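Nucleoporin NUP82 (Chaetomium thermophilum, PDB 5CWW) probably serves as a structural component of the nuclear pore complex and in nuclear transport, this chain being the protein's N-terminal beta-propeller part. Local coordinates at residues 553-557 / 558-562; 478-481 / 482-485; 121-124 / 125-129; 226-229 / 230-234; 318-321 / 322-325. All coordinates share one frame; numbering follows the deposited sequence.

Contact 1. Residues 553-557 / 558-562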
loop_
_atom_site.group_PDB
_atom_site.type_symbol
_atom_site.label_atom_id
_atom_site.label_comp_id
_atom_site.label_asym_id
_atom_site.label_seq_id
_atom_site.Cartn_x
_atom_site.Cartn_y
_atom_site.Cartn_z
ATOM N N PHE B 553 -9.339 9.232 23.475
ATOM C CA PHE B 553 -8.709 8.331 24.431
ATOM C C PHE B 553 -7.209 8.566 24.508
ATOM O O PHE B 553 -6.550 8.803 23.495
ATOM C CB PHE B 553 -8.979 6.874 24.052
ATOM C CG PHE B 553 -8.243 5.880 24.904
ATOM C CD1 PHE B 553 -8.695 5.565 26.173
ATOM C CD2 PHE B 553 -7.095 5.262 24.436
ATOM C CE1 PHE B 553 -8.018 4.651 26.958
ATOM C CE2 PHE B 553 -6.413 4.347 25.218
ATOM C CZ PHE B 553 -6.877 4.043 26.480
ATOM N N THR B 554 -6.684 8.497 25.728
ATOM C CA THR B 554 -5.256 8.636 25.972
ATOM C C THR B 554 -4.775 7.553 26.928
ATOM O O THR B 554 -5.351 7.358 27.999
ATOM C CB THR B 554 -4.916 10.012 26.560
ATOM O OG1 THR B 554 -5.557 11.032 25.788
ATOM C CG2 THR B 554 -3.411 10.244 26.556
ATOM N N GLN B 555 -3.721 6.850 26.531
ATOM C CA GLN B 555 -3.118 5.826 27.374
ATOM C C GLN B 555 -2.016 6.463 28.215
ATOM O O GLN B 555 -1.156 7.169 27.686
ATOM C CB GLN B 555 -2.566 4.684 26.520
ATOM C CG GLN B 555 -2.065 3.500 27.322
ATOM C CD GLN B 555 -1.831 2.257 26.475
ATOM O OE1 GLN B 555 -1.806 1.143 26.995
ATOM N NE2 GLN B 555 -1.648 2.442 25.170
ATOM N N THR B 556 -2.046 6.210 29.520
ATOM C CA THR B 556 -1.133 6.860 30.459
ATOM C C THR B 556 -0.100 5.898 31.039
ATOM O O THR B 556 -0.451 4.874 31.627
ATOM C CB THR B 556 -1.908 7.499 31.625
ATOM O OG1 THR B 556 -2.687 6.499 32.291
ATOM C CG2 THR B 556 -2.828 8.599 31.116
ATOM N N ARG B 557 1.174 6.247 30.868
ATOM C CA ARG B 557 2.289 5.499 31.453
ATOM C C ARG B 557 2.257 4.015 31.094
ATOM O O ARG B 557 2.783 3.179 31.831
ATOM C CB ARG B 557 2.295 5.664 32.976
ATOM C CG ARG B 557 2.545 7.091 33.443
ATOM C CD ARG B 557 1.862 7.371 34.768
ATOM N NE ARG B 557 0.412 7.261 34.648
ATOM C CZ ARG B 557 -0.447 7.523 35.625
ATOM N NH1 ARG B 557 -0.014 7.914 36.817
ATOM N NH2 ARG B 557 -1.747 7.389 35.406
ATOM N N THR B 558 1.637 3.696 29.961
ATOM C CA THR B 558 1.551 2.319 29.491
ATOM C C THR B 558 1.932 2.271 28.015
ATOM O O THR B 558 1.232 2.821 27.162
ATOM C CB THR B 558 0.139 1.736 29.693
ATOM O OG1 THR B 558 -0.327 2.049 31.013
ATOM C CG2 THR B 558 0.149 0.230 29.505
ATOM N N GLN B 559 3.047 1.611 27.724
ATOM C CA GLN B 559 3.574 1.539 26.366
ATOM C C GLN B 559 2.849 0.490 25.526
ATOM O O GLN B 559 3.219 0.243 24.378
ATOM C CB GLN B 559 5.073 1.235 26.399
ATOM C CG GLN B 559 5.897 2.293 27.116
ATOM C CD GLN B 559 7.372 1.948 27.174
ATOM O OE1 GLN B 559 7.748 0.776 27.164
ATOM N NE2 GLN B 559 8.217 2.971 27.238
ATOM N N SER B 560 1.821 -0.122 26.105
ATOM C CA SER B 560 1.047 -1.151 25.418
ATOM C C SER B 560 0.450 -0.621 24.117
ATOM O O SER B 560 -0.221 0.407 24.119
ATOM C CB SER B 560 -0.073 -1.667 26.323
ATOM O OG SER B 560 -1.115 -2.247 25.560
ATOM N N PRO B 561 0.691 -1.321 22.997
ATOM C CA PRO B 561 0.087 -0.860 21.744
ATOM C C PRO B 561 -1.415 -1.110 21.719
ATOM O O PRO B 561 -1.889 -2.064 22.339
ATOM C CB PRO B 561 0.801 -1.697 20.683
ATOM C CG PRO B 561 1.154 -2.954 21.386
ATOM C CD PRO B 561 1.463 -2.562 22.806
ATOM N N LEU B 562 -2.149 -0.257 21.012
ATOM C CA LEU B 562 -3.595 -0.391 20.916
ATOM C C LEU B 562 -3.986 -1.025 19.590
ATOM O O LEU B 562 -3.403 -0.720 18.548
ATOM C CB LEU B 562 -4.274 0.974 21.064
ATOM C CG LEU B 562 -3.938 1.762 22.333
ATOM C CD1 LEU B 562 -4.662 3.099 22.333
ATOM C CD2 LEU B 562 -4.285 0.967 23.586
#
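With CG of Q555 trans to its own backbone N (chi1 -173°) and the chain extended beyond it, the side-chain amide reaches the stretch that follows and meets S560; F553, turned the same way (chi1 174°), brings its ring to L562. The reach of Q555 shows how one side-chain amide can tie a strand end to the loop that follows. Q555 NE2 gives a hydrogen bond to S560 O (2.7 Å), approaching in the carbonyl plane although the acceptor lies 23° out of the amide's own plane. The same nitrogen is hydrogen-bonded to the backbone oxygen of P507, so two carbonyls fix the rotation of the amide. OE1, facing the other way, packs against CG2 of T558 at 3.3 Å and against CB of S560, the side chains of Q555 and T558 crossing at about a right angle. On its NE2 flank the amide passes L562, whose CD2 comes to 3.4 Å from Q555 NE2 as the two side chains run past each other in opposite directions. The other methyl of L562, CD1, lies at the edge of the F553 ring, 3.6 Å from CE2. Nearer the bend, T558 OG1 donates to T556 O over 2.9 Å, from above the carbonyl plane.

F553 is the last but one residue of strand 548-554, an outer strand of a four-stranded antiparallel sheet, and the loop leads on to strand 566-570. I586 and L588 of strand 585-589 pack on F553, I586 also touches L562, and F7 meets the F553 ring edge-to-face, while Q555 keeps a backbone hydrogen bond with A508, just ahead of strand 509-514.

Contact 2. Residues 478-481 / 482-485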
loop_
_atom_site.group_PDB
_atom_site.type_symbol
_atom_site.label_atom_id
_atom_site.label_comp_id
_atom_site.label_asym_id
_atom_site.label_seq_id
_atom_site.Cartn_x
_atom_site.Cartn_y
_atom_site.Cartn_z
ATOM N N THR B 478 -1.127 14.809 15.654
ATOM C CA THR B 478 -2.128 14.134 16.472
ATOM C C THR B 478 -1.517 13.712 17.807
ATOM O O THR B 478 -2.229 13.268 18.706
ATOM C CB THR B 478 -2.711 12.898 15.764
ATOM O OG1 THR B 478 -1.672 11.939 15.526
ATOM C CG2 THR B 478 -3.361 13.295 14.444
ATOM N N LEU B 479 -0.197 13.847 17.920
ATOM C CA LEU B 479 0.523 13.516 19.149
ATOM C C LEU B 479 1.328 14.706 19.656
ATOM O O LEU B 479 1.788 15.535 18.871
ATOM C CB LEU B 479 1.464 12.331 18.922
ATOM C CG LEU B 479 0.838 10.996 18.518
ATOM C CD1 LEU B 479 1.930 9.976 18.220
ATOM C CD2 LEU B 479 -0.089 10.482 19.604
ATOM N N LYS B 480 1.499 14.783 20.972
ATOM C CA LYS B 480 2.421 15.747 21.555
ATOM C C LYS B 480 3.833 15.192 21.400
ATOM O O LYS B 480 4.003 13.981 21.274
ATOM C CB LYS B 480 2.107 16.004 23.030
ATOM C CG LYS B 480 0.657 16.346 23.322
ATOM C CD LYS B 480 0.507 16.931 24.720
ATOM C CE LYS B 480 -0.951 17.049 25.131
ATOM N NZ LYS B 480 -1.584 15.714 25.326
ATOM N N PRO B 481 4.848 16.071 21.401
ATOM C CA PRO B 481 6.241 15.631 21.250
ATOM C C PRO B 481 6.634 14.526 22.229
ATOM O O PRO B 481 7.382 13.618 21.868
ATOM C CB PRO B 481 7.039 16.907 21.523
ATOM C CG PRO B 481 6.124 18.010 21.128
ATOM C CD PRO B 481 4.742 17.539 21.479
ATOM N N ALA B 482 6.119 14.605 23.453
ATOM C CA ALA B 482 6.439 13.632 24.491
ATOM C C ALA B 482 5.793 12.275 24.222
ATOM O O ALA B 482 6.197 11.264 24.796
ATOM C CB ALA B 482 6.006 14.158 25.850
ATOM N N GLU B 483 4.791 12.258 23.347
ATOM C CA GLU B 483 4.050 11.037 23.048
ATOM C C GLU B 483 4.644 10.276 21.865
ATOM O O GLU B 483 4.328 9.106 21.649
ATOM C CB GLU B 483 2.583 11.365 22.764
ATOM C CG GLU B 483 1.845 11.946 23.956
ATOM C CD GLU B 483 0.403 12.276 23.640
ATOM O OE1 GLU B 483 0.159 13.029 22.673
ATOM O OE2 GLU B 483 -0.492 11.776 24.354
ATOM N N VAL B 484 5.504 10.945 21.105
ATOM C CA VAL B 484 6.099 10.349 19.916
ATOM C C VAL B 484 7.136 9.293 20.280
ATOM O O VAL B 484 8.108 9.582 20.977
ATOM C CB VAL B 484 6.768 11.417 19.024
ATOM C CG1 VAL B 484 7.361 10.784 17.770
ATOM C CG2 VAL B 484 5.771 12.501 18.651
ATOM N N THR B 485 6.917 8.070 19.806
ATOM C CA THR B 485 7.894 6.995 19.950
ATOM C C THR B 485 8.674 6.870 18.642
ATOM O O THR B 485 8.098 7.014 17.564
ATOM C CB THR B 485 7.227 5.649 20.296
ATOM O OG1 THR B 485 6.336 5.263 19.244
ATOM C CG2 THR B 485 6.451 5.755 21.601
#
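L479, in the loop that joins strand 469-476 to strand 491-494, touches the residues ahead with its backbone and its side chain: its CA lies 3.6 Å from E483 OE1, while CD2 stands somewhat farther from the same oxygen and CB makes a loose apolar contact with CG2 of V484. Next, K480 N donates to E483 OE1 across 2.8 Å, an almost straight bond (177°) that uses the anti lone pair of the carboxylate oxygen. E483 reaches it with CG lying beside its own backbone N (chi1 -64°) and the chain extended, turning back on the main chain. The carbonyl of K480 answers in the other direction, its O accepting from E483 N at 2.8 Å, with the donor well above the carbonyl plane. The K480 side chain runs obliquely across E483, CG at 3.4 Å from OE1, whereas NZ stays 4.2 Å from OE1, too far for a salt bridge. P481 adds its carbonyl O, a weak acceptor for V484 N. The backbone of another protein chain packs on K480 and P481, and an acidic side chain of that chain accepts from A482 N.

The carboxylate of E483 thus works with both oxygens, OE1 on the backbone of K480 and OE2 in a salt bridge to R551 of strand 548-554; the arginine, with K480 NZ nearby, would be expected to stabilise its negative charge.

Contact 3. Residues 121-124 / 125-129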
loop_
_atom_site.group_PDB
_atom_site.type_symbol
_atom_site.label_atom_id
_atom_site.label_comp_id
_atom_site.label_asym_id
_atom_site.label_seq_id
_atom_site.Cartn_x
_atom_site.Cartn_y
_atom_site.Cartn_z
ATOM N N VAL B 121 -8.096 -8.802 8.371
ATOM C CA VAL B 121 -8.777 -8.001 7.358
ATOM C C VAL B 121 -10.017 -8.717 6.839
ATOM O O VAL B 121 -9.923 -9.722 6.133
ATOM C CB VAL B 121 -7.853 -7.677 6.167
ATOM C CG1 VAL B 121 -8.511 -6.646 5.260
ATOM C CG2 VAL B 121 -6.506 -7.162 6.659
ATOM N N MET B 122 -11.178 -8.176 7.193
ATOM C CA MET B 122 -12.459 -8.722 6.766
ATOM C C MET B 122 -12.662 -8.493 5.276
ATOM O O MET B 122 -12.318 -7.433 4.755
ATOM C CB MET B 122 -13.598 -8.071 7.557
ATOM C CG MET B 122 -14.960 -8.718 7.354
ATOM S SD MET B 122 -15.050 -10.420 7.948
ATOM C CE MET B 122 -14.770 -10.194 9.703
ATOM N N SER B 123 -13.240 -9.477 4.596
ATOM C CA SER B 123 -13.525 -9.352 3.171
ATOM C C SER B 123 -14.813 -8.553 2.984
ATOM O O SER B 123 -15.568 -8.375 3.937
ATOM C CB SER B 123 -13.634 -10.733 2.521
ATOM O OG SER B 123 -14.797 -11.413 2.952
ATOM N N PRO B 124 -15.069 -8.066 1.757
ATOM C CA PRO B 124 -16.237 -7.213 1.492
ATOM C C PRO B 124 -17.571 -7.840 1.894
ATOM O O PRO B 124 -18.378 -7.180 2.548
ATOM C CB PRO B 124 -16.176 -7.001 -0.024
ATOM C CG PRO B 124 -14.738 -7.153 -0.364
ATOM C CD PRO B 124 -14.219 -8.211 0.563
ATOM N N ASN B 125 -17.797 -9.092 1.509
ATOM C CA ASN B 125 -19.041 -9.779 1.839
ATOM C C ASN B 125 -18.960 -10.501 3.183
ATOM O O ASN B 125 -19.889 -11.206 3.575
ATOM C CB ASN B 125 -19.402 -10.763 0.727
ATOM C CG ASN B 125 -19.670 -10.069 -0.593
ATOM O OD1 ASN B 125 -20.193 -8.954 -0.626
ATOM N ND2 ASN B 125 -19.302 -10.719 -1.691
ATOM N N GLN B 126 -17.837 -10.321 3.874
ATOM C CA GLN B 126 -17.688 -10.753 5.261
ATOM C C GLN B 126 -17.811 -12.267 5.430
ATOM O O GLN B 126 -18.309 -12.744 6.450
ATOM C CB GLN B 126 -18.727 -10.045 6.140
ATOM C CG GLN B 126 -18.672 -8.526 6.043
ATOM C CD GLN B 126 -19.723 -7.841 6.892
ATOM O OE1 GLN B 126 -20.833 -8.349 7.066
ATOM N NE2 GLN B 126 -19.380 -6.674 7.428
ATOM N N ASP B 127 -17.347 -13.012 4.431
ATOM C CA ASP B 127 -17.323 -14.471 4.501
ATOM C C ASP B 127 -15.891 -14.995 4.637
ATOM O O ASP B 127 -15.677 -16.080 5.179
ATOM C CB ASP B 127 -17.996 -15.079 3.267
ATOM C CG ASP B 127 -17.511 -14.463 1.968
ATOM O OD1 ASP B 127 -16.818 -13.421 2.016
ATOM O OD2 ASP B 127 -17.829 -15.016 0.896
ATOM N N PHE B 128 -14.921 -14.221 4.151
ATOM C CA PHE B 128 -13.504 -14.560 4.293
ATOM C C PHE B 128 -12.795 -13.581 5.225
ATOM O O PHE B 128 -13.116 -12.392 5.255
ATOM C CB PHE B 128 -12.790 -14.554 2.933
ATOM C CG PHE B 128 -13.223 -15.650 1.991
ATOM C CD1 PHE B 128 -14.188 -16.576 2.351
ATOM C CD2 PHE B 128 -12.643 -15.752 0.736
ATOM C CE1 PHE B 128 -14.572 -17.573 1.475
ATOM C CE2 PHE B 128 -13.020 -16.748 -0.141
ATOM C CZ PHE B 128 -13.986 -17.660 0.229
ATOM N N LEU B 129 -11.820 -14.091 5.973
ATOM C CA LEU B 129 -11.005 -13.266 6.859
ATOM C C LEU B 129 -9.519 -13.520 6.614
ATOM O O LEU B 129 -9.033 -14.640 6.793
ATOM C CB LEU B 129 -11.348 -13.545 8.323
ATOM C CG LEU B 129 -10.585 -12.726 9.368
ATOM C CD1 LEU B 129 -10.996 -11.258 9.312
ATOM C CD2 LEU B 129 -10.804 -13.293 10.760
HETATM O O HOH W 1 -16.040 -11.182 0.591
#
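The beta hairpin of strands 119-122 and 128-132 closes here through a type I turn from S123 to Q126, with M122 and L129 facing each other as an antiparallel non-hydrogen-bonded pair. M122 stretches across one side of the hairpin, its chain bent at chi2 and chi3 (64° and 63°): SD comes within 3.8 Å of Q126 CA, CG meets CG of Q126, and the terminal CE touches CD1 of L129 at 3.9 Å, the M122 and L129 side chains crossing at about a right angle. An alanine in place of M122 is likely to lose the apolar cover on L129 CD1 and to open a gap beside Q126.

The backbone bond S123 N to F128 O (3.0 Å) and the turn bond Q126 N to S123 O (3.0 Å) close the hairpin. This is one of the antiparallel four-stranded sheets from which a propeller is assembled, and strand 119-122 is at its margin. In the bend, the hydroxyl of S123 sits between its own backbone N and carbonyl carbon (chi1 70°), placing OG 3.0 Å from D127 OD1 and 2.7 Å from a water. That water accepts from N125 N and probably donates to D127 OD1, joining the turn backbone to the carboxylate. D127 OD2 in turn is hydrogen-bonded to H188 NE2, and the H188 ring stacks on F128, while W180 of strand 175-180 packs against S123, P124 and F128.

Contact 4. Residues 226-229 / 230-234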
loop_
_atom_site.group_PDB
_atom_site.type_symbol
_atom_site.label_atom_id
_atom_site.label_comp_id
_atom_site.label_asym_id
_atom_site.label_seq_id
_atom_site.Cartn_x
_atom_site.Cartn_y
_atom_site.Cartn_z
ATOM N N ASP B 226 11.525 1.469 -13.079
ATOM C CA ASP B 226 12.665 1.820 -13.920
ATOM C C ASP B 226 12.491 1.338 -15.358
ATOM O O ASP B 226 13.387 1.493 -16.185
ATOM C CB ASP B 226 13.947 1.240 -13.323
ATOM C CG ASP B 226 14.184 1.709 -11.901
ATOM O OD1 ASP B 226 14.013 2.918 -11.637
ATOM O OD2 ASP B 226 14.532 0.867 -11.045
ATOM N N ALA B 227 11.331 0.758 -15.647
ATOM C CA ALA B 227 11.051 0.194 -16.961
ATOM C C ALA B 227 10.709 1.285 -17.970
ATOM O O ALA B 227 10.275 2.373 -17.596
ATOM C CB ALA B 227 9.919 -0.807 -16.870
ATOM N N THR B 228 10.894 0.971 -19.250
ATOM C CA THR B 228 10.674 1.928 -20.329
ATOM C C THR B 228 9.432 1.584 -21.149
ATOM O O THR B 228 8.710 2.480 -21.583
ATOM C CB THR B 228 11.895 1.990 -21.273
ATOM O OG1 THR B 228 13.064 2.347 -20.524
ATOM C CG2 THR B 228 11.680 3.013 -22.382
ATOM N N TYR B 229 9.183 0.292 -21.352
ATOM C CA TYR B 229 8.083 -0.154 -22.205
ATOM C C TYR B 229 7.130 -1.077 -21.452
ATOM O O TYR B 229 7.533 -1.765 -20.514
ATOM C CB TYR B 229 8.633 -0.858 -23.445
ATOM C CG TYR B 229 9.574 0.006 -24.257
ATOM C CD1 TYR B 229 9.089 1.027 -25.064
ATOM C CD2 TYR B 229 10.947 -0.199 -24.214
ATOM C CE1 TYR B 229 9.946 1.820 -25.806
ATOM C CE2 TYR B 229 11.810 0.588 -24.953
ATOM C CZ TYR B 229 11.304 1.594 -25.746
ATOM O OH TYR B 229 12.160 2.381 -26.483
ATOM N N LEU B 230 5.867 -1.092 -21.874
ATOM C CA LEU B 230 4.811 -1.809 -21.156
ATOM C C LEU B 230 4.936 -3.334 -21.221
ATOM O O LEU B 230 4.262 -4.041 -20.469
ATOM C CB LEU B 230 3.429 -1.397 -21.691
ATOM C CG LEU B 230 3.131 -1.536 -23.192
ATOM C CD1 LEU B 230 2.937 -2.981 -23.637
ATOM C CD2 LEU B 230 1.885 -0.744 -23.542
ATOM N N ASP B 231 5.784 -3.838 -22.114
ATOM C CA ASP B 231 5.909 -5.282 -22.311
ATOM C C ASP B 231 7.174 -5.855 -21.675
ATOM O O ASP B 231 7.473 -7.037 -21.838
ATOM C CB ASP B 231 5.878 -5.624 -23.806
ATOM C CG ASP B 231 6.916 -4.864 -24.605
ATOM O OD1 ASP B 231 7.931 -4.430 -24.024
ATOM O OD2 ASP B 231 6.718 -4.704 -25.828
ATOM N N GLN B 232 7.915 -5.021 -20.953
ATOM C CA GLN B 232 9.083 -5.498 -20.224
ATOM C C GLN B 232 8.636 -6.392 -19.075
ATOM O O GLN B 232 7.450 -6.459 -18.750
ATOM C CB GLN B 232 9.919 -4.331 -19.699
ATOM C CG GLN B 232 10.603 -3.520 -20.791
ATOM C CD GLN B 232 11.509 -2.437 -20.236
ATOM O OE1 GLN B 232 11.349 -1.259 -20.550
ATOM N NE2 GLN B 232 12.470 -2.835 -19.410
ATOM N N ASP B 233 9.593 -7.079 -18.463
ATOM C CA ASP B 233 9.291 -8.036 -17.409
ATOM C C ASP B 233 9.077 -7.339 -16.067
ATOM O O ASP B 233 9.975 -6.669 -15.557
ATOM C CB ASP B 233 10.416 -9.066 -17.299
ATOM C CG ASP B 233 10.399 -9.808 -15.983
ATOM O OD1 ASP B 233 9.415 -10.534 -15.721
ATOM O OD2 ASP B 233 11.375 -9.668 -15.214
ATOM N N PHE B 234 7.882 -7.505 -15.506
ATOM C CA PHE B 234 7.547 -6.938 -14.202
ATOM C C PHE B 234 7.208 -8.034 -13.203
ATOM O O PHE B 234 6.815 -7.751 -12.071
ATOM C CB PHE B 234 6.368 -5.971 -14.320
ATOM C CG PHE B 234 6.492 -5.005 -15.457
ATOM C CD1 PHE B 234 7.596 -4.177 -15.561
ATOM C CD2 PHE B 234 5.506 -4.925 -16.424
ATOM C CE1 PHE B 234 7.714 -3.287 -16.609
ATOM C CE2 PHE B 234 5.617 -4.037 -17.475
ATOM C CZ PHE B 234 6.722 -3.216 -17.568
#
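Q232 OE1 is gripped by two successive backbone N-H groups, those of T228 and Y229, in the loop between helix 221-225 and helix 248-251. T228 N donates to Q232 OE1 across 2.6 Å and Y229 N across 2.8 Å, neither bond quite straight. The donors approach differently: T228 N stands 37° above the carbonyl plane of the amide, whereas Y229 N is tilted from it by 19°. CG of Q232 lies beside its own backbone N (chi1 -68°), and from there the extended chain carries the amide back over the preceding residues, with CG 3.5 Å from Y229 O. This carbonyl also takes a weak bond from Q232 N, which closes a type I turn from Y229 to Q232.

F234 comes in with its edge. A227 CB lies near the plane of its ring at 3.3 Å from F234 CE1, and Y229 O is 3.4 Å from F234 CZ, while Q232 O sits over the centre of one ring face. The Y229 ring carries CG2 of T228 on one face. A leucine in place of Q232 would probably leave the amides of T228 and Y229 without their shared acceptor and let this part of the loop turn more freely.

R454 forms a salt bridge with D231 OD1 and packs on Y229 and Q232, and another protein chain reaches D226 through a basic side chain. One uncharged oxygen therefore satisfies two neighbouring N-H groups of the main chain, which holds the amide oxygen against the main chain and helps set the course of the loop by bonds that need no charged partner.

Contact 5. Residues 318-321 / 322-325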
loop_
_atom_site.group_PDB
_atom_site.type_symbol
_atom_site.label_atom_id
_atom_site.label_comp_id
_atom_site.label_asym_id
_atom_site.label_seq_id
_atom_site.Cartn_x
_atom_site.Cartn_y
_atom_site.Cartn_z
ATOM N N GLU B 318 -2.222 22.043 -29.489
ATOM C CA GLU B 318 -1.048 22.089 -28.625
ATOM C C GLU B 318 -0.887 20.798 -27.824
ATOM O O GLU B 318 -0.102 20.742 -26.877
ATOM C CB GLU B 318 -1.137 23.287 -27.677
ATOM C CG GLU B 318 -1.292 24.625 -28.387
ATOM C CD GLU B 318 -1.504 25.780 -27.426
ATOM O OE1 GLU B 318 -1.605 26.934 -27.895
ATOM O OE2 GLU B 318 -1.569 25.535 -26.202
ATOM N N SER B 319 -1.633 19.763 -28.202
ATOM C CA SER B 319 -1.575 18.485 -27.499
ATOM C C SER B 319 -0.308 17.717 -27.857
ATOM O O SER B 319 -0.048 17.432 -29.027
ATOM C CB SER B 319 -2.808 17.638 -27.819
ATOM O OG SER B 319 -2.848 17.287 -29.192
ATOM N N THR B 320 0.475 17.386 -26.837
ATOM C CA THR B 320 1.726 16.660 -27.026
ATOM C C THR B 320 1.447 15.215 -27.430
ATOM O O THR B 320 0.385 14.679 -27.112
ATOM C CB THR B 320 2.580 16.673 -25.745
ATOM O OG1 THR B 320 1.927 15.911 -24.722
ATOM C CG2 THR B 320 2.792 18.096 -25.254
ATOM N N PRO B 321 2.397 14.575 -28.132
ATOM C CA PRO B 321 2.209 13.165 -28.497
ATOM C C PRO B 321 2.139 12.262 -27.270
ATOM O O PRO B 321 1.621 11.149 -27.353
ATOM C CB PRO B 321 3.446 12.848 -29.349
ATOM C CG PRO B 321 4.457 13.862 -28.958
ATOM C CD PRO B 321 3.687 15.101 -28.610
ATOM N N GLU B 322 2.654 12.747 -26.145
ATOM C CA GLU B 322 2.609 12.000 -24.895
ATOM C C GLU B 322 1.219 12.088 -24.275
ATOM O O GLU B 322 0.760 11.158 -23.615
ATOM C CB GLU B 322 3.658 12.528 -23.913
ATOM C CG GLU B 322 5.038 12.755 -24.520
ATOM C CD GLU B 322 5.668 11.482 -25.053
ATOM O OE1 GLU B 322 5.206 10.382 -24.681
ATOM O OE2 GLU B 322 6.630 11.581 -25.845
ATOM N N GLU B 323 0.552 13.216 -24.494
ATOM C CA GLU B 323 -0.789 13.428 -23.966
ATOM C C GLU B 323 -1.813 12.656 -24.791
ATOM O O GLU B 323 -2.825 12.192 -24.265
ATOM C CB GLU B 323 -1.125 14.921 -23.956
ATOM C CG GLU B 323 -2.442 15.267 -23.279
ATOM C CD GLU B 323 -2.727 16.759 -23.290
ATOM O OE1 GLU B 323 -3.687 17.187 -22.614
ATOM O OE2 GLU B 323 -1.993 17.502 -23.974
ATOM N N ARG B 324 -1.545 12.523 -26.088
ATOM C CA ARG B 324 -2.436 11.795 -26.985
ATOM C C ARG B 324 -2.335 10.288 -26.756
ATOM O O ARG B 324 -3.300 9.553 -26.968
ATOM C CB ARG B 324 -2.120 12.125 -28.447
ATOM C CG ARG B 324 -2.421 13.568 -28.836
ATOM C CD ARG B 324 -2.239 13.809 -30.331
ATOM N NE ARG B 324 -0.850 13.653 -30.764
ATOM C CZ ARG B 324 -0.347 12.566 -31.349
ATOM N NH1 ARG B 324 -1.106 11.504 -31.585
ATOM N NH2 ARG B 324 0.932 12.542 -31.702
ATOM N N LEU B 325 -1.164 9.835 -26.320
ATOM C CA LEU B 325 -0.932 8.414 -26.095
ATOM C C LEU B 325 -1.727 7.902 -24.901
ATOM O O LEU B 325 -2.220 6.776 -24.914
ATOM C CB LEU B 325 0.561 8.145 -25.882
ATOM C CG LEU B 325 0.957 6.696 -25.580
ATOM C CD1 LEU B 325 0.509 5.759 -26.691
ATOM C CD2 LEU B 325 2.460 6.591 -25.368
#
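T320 and E323 set their side chains at about a right angle to each other where helix 321-338 begins, a clear case of N-capping. The hydroxyl of T320 lies between its own backbone N and carbonyl carbon (chi1 67°), which points OG1 at the first turn: it accepts from E323 N at 3.0 Å and rests 3.3 Å from E323 CB. E323 starts with CG on the far side from its backbone N (chi1 -174°) and runs back, extended, until OE2 lies 3.7 Å from the CA of S319.

R324 also turns back. The aliphatic part of R324 lies along the S319 hydroxyl, with CD 3.7 Å from S319 OG, and a bend at chi3 then brings the guanidinium beside P321, where R324 NH2 comes within 3.5 Å of P321 CB. The S319 hydroxyl has the backbone oxygens of A313, its strongest partner, and N316 within hydrogen-bonding reach, with one proton to share between them. Under these side chains the regular bonding starts: R324 N to T320 O is 3.1 Å, in the carbonyl plane, and L325 N to P321 O is a weaker bond of the same kind.

The threonine hydroxyl oxygen supplies an acceptor to an N-H that no preceding helical turn can satisfy, its other bond, to T320 O, being weak, and the carboxylate of E323, near this N-terminus, would probably interact favourably with the helix dipole.

In the fold
All five contacts are local turns or caps, spread round the chain in series along the sequence. Contacts 1 and 2 are neighbours, their centres 12 Å apart, and they touch where T554 CG2 packs 4.0 Å from E483 OE2; strand 548-554 links them, its end lying in contact 1 and its R551 binding E483 of contact 2. Contacts 4 and 5 form a second, looser pair on the other side of the chain's centre from contact 1: their centres are 21 Å apart and nearest atoms about 7 Å, without touching. Contact 3 is the most central, about 13 Å from the chain's centre and 29 Å between centres from contact 1. Contacts 2 and 4 both meet another protein chain.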